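Local structure of serpin-ZX (Arabidopsis thaliana, 3LE2) at residues Lys273-Lys278 and Glu359-Phe364. The protein inhibits proteases such as metacaspase-9 and RD21A by offering a reactive centre loop that, once cleaved, leaves the enzyme covalently trapped. Residues are numbered along the deposited sequence; the frame is centred on the assembly and turned at random.
Sequences KVREFK and EDEIDF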
# COMPACT_ATOMS: atom_id res chain seq x y z
N LYS A 273 16.61 16.14 18.05
CA LYS A 273 17.62 15.36 18.74
C LYS A 273 16.96 14.13 19.34
O LYS A 273 15.92 14.23 20.01
CB LYS A 273 18.26 16.21 19.85
CG LYS A 273 19.55 15.65 20.44
CD LYS A 273 20.14 16.61 21.47
CE LYS A 273 21.65 16.43 21.63
NZ LYS A 273 22.41 16.75 20.39
N VAL A 274 17.55 12.96 19.10
CA VAL A 274 17.06 11.73 19.71
C VAL A 274 18.04 11.27 20.78
O VAL A 274 19.25 11.41 20.61
CB VAL A 274 16.91 10.59 18.67
CG1 VAL A 274 15.89 10.97 17.60
CG2 VAL A 274 18.27 10.27 18.03
N ARG A 275 17.54 10.75 21.88
CA ARG A 275 18.42 10.12 22.85
C ARG A 275 18.51 8.61 22.54
O ARG A 275 19.50 8.13 22.01
CB ARG A 275 17.96 10.38 24.28
CG ARG A 275 18.61 9.43 25.27
CD ARG A 275 18.49 9.90 26.69
NE ARG A 275 17.11 9.99 27.14
CZ ARG A 275 16.46 9.02 27.78
NH1 ARG A 275 17.07 7.86 28.03
NH2 ARG A 275 15.21 9.20 28.16
N GLU A 276 17.45 7.88 22.87
CA GLU A 276 17.35 6.49 22.46
C GLU A 276 16.55 6.37 21.17
O GLU A 276 15.43 6.87 21.07
CB GLU A 276 16.71 5.65 23.56
CG GLU A 276 17.72 4.92 24.40
CD GLU A 276 17.20 3.57 24.82
OE1 GLU A 276 17.49 2.57 24.12
OE2 GLU A 276 16.48 3.51 25.84
N PHE A 277 17.14 5.68 20.19
CA PHE A 277 16.55 5.55 18.86
C PHE A 277 16.76 4.16 18.28
O PHE A 277 17.86 3.82 17.86
CB PHE A 277 17.15 6.58 17.91
CG PHE A 277 16.52 6.60 16.56
CD1 PHE A 277 15.19 6.93 16.40
CD2 PHE A 277 17.26 6.29 15.44
CE1 PHE A 277 14.61 6.94 15.15
CE2 PHE A 277 16.69 6.30 14.19
CZ PHE A 277 15.36 6.63 14.04
N LYS A 278 15.70 3.35 18.25
CA LYS A 278 15.83 1.96 17.80
C LYS A 278 14.75 1.55 16.81
O LYS A 278 13.56 1.62 17.10
CB LYS A 278 15.82 1.02 19.01
CG LYS A 278 16.98 1.20 19.96
CD LYS A 278 18.30 0.81 19.31
CE LYS A 278 19.48 1.11 20.23
NZ LYS A 278 19.32 0.44 21.56
N GLU A 359 18.84 21.89 23.61
CA GLU A 359 17.87 21.25 22.74
C GLU A 359 17.21 20.05 23.41
O GLU A 359 17.89 19.17 23.93
CB GLU A 359 18.52 20.87 21.40
CG GLU A 359 18.94 22.09 20.60
CD GLU A 359 19.67 21.75 19.32
OE1 GLU A 359 19.92 22.67 18.51
OE2 GLU A 359 19.98 20.55 19.12
N ASP A 360 15.88 20.02 23.40
CA ASP A 360 15.15 18.91 24.01
C ASP A 360 15.33 17.63 23.22
O ASP A 360 15.29 17.63 22.00
CB ASP A 360 13.67 19.24 24.15
CG ASP A 360 13.38 20.14 25.34
OD1 ASP A 360 14.33 20.50 26.06
OD2 ASP A 360 12.19 20.48 25.55
N GLU A 361 15.55 16.53 23.93
CA GLU A 361 15.75 15.26 23.27
C GLU A 361 14.57 14.32 23.45
O GLU A 361 13.77 14.48 24.37
CB GLU A 361 17.09 14.62 23.66
CG GLU A 361 17.34 14.51 25.15
CD GLU A 361 18.73 13.98 25.45
OE1 GLU A 361 19.57 13.90 24.52
OE2 GLU A 361 18.98 13.63 26.63
N ILE A 362 14.47 13.34 22.56
CA ILE A 362 13.30 12.50 22.49
C ILE A 362 13.71 11.07 22.17
O ILE A 362 14.75 10.84 21.55
CB ILE A 362 12.33 13.03 21.40
CG1 ILE A 362 10.90 12.61 21.70
CG2 ILE A 362 12.73 12.55 20.02
CD1 ILE A 362 9.96 13.04 20.62
N ASP A 363 12.91 10.11 22.63
CA ASP A 363 13.15 8.70 22.31
C ASP A 363 12.14 8.21 21.28
O ASP A 363 10.97 8.60 21.29
CB ASP A 363 13.07 7.81 23.55
CG ASP A 363 14.22 8.05 24.53
OD1 ASP A 363 15.28 8.56 24.10
OD2 ASP A 363 14.06 7.73 25.72
N PHE A 364 12.62 7.36 20.39
CA PHE A 364 11.74 6.62 19.52
C PHE A 364 12.31 5.19 19.48
O PHE A 364 13.24 4.90 18.73
CB PHE A 364 11.68 7.25 18.13
CG PHE A 364 10.61 6.67 17.25
CD1 PHE A 364 9.35 7.26 17.18
CD2 PHE A 364 10.85 5.52 16.51
CE1 PHE A 364 8.35 6.72 16.39
CE2 PHE A 364 9.86 4.97 15.70
CZ PHE A 364 8.61 5.58 15.64
O HOH W 1 15.99 19.01 19.31
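Where the reactive centre loop runs back into the serpin body, residues 359-364 pair in parallel with 273-278, and a beta bulge at Arg275-Glu276 shifts the register by one between Val274-Ile362 and Phe277-Phe364. At the start of the bulge Arg275 N donates to Ile362 O (2.8 Å); beyond it Phe364 N bonds Glu276 O, and Lys278 N bonds Phe364 O. Inside the bulge a side chain takes over from the backbone. Asp363 OD1 accepts from Glu276 N at 2.6 Å, met 39° above the carboxylate plane, so the amide at the corner keeps a partner. The other oxygen, Asp363 OD2, lies over one face of the Arg275 guanidinium, 3.1 Å from NH2, a salt bridge of charge alone because no N-H points at it. Arg275 gets there with CG anti to its N (chi1 164°) and a bend at chi3. On the other face of the pairing, Phe277 CD1 packs on Phe364 CB (3.9 Å), and both side chains also touch Leu223 of strand 220-226. At the loop end a water links Lys273 N to Asp360 O. This is the serpin s1C strand, the first of sheet C, following the reactive centre loop and held parallel against s2C.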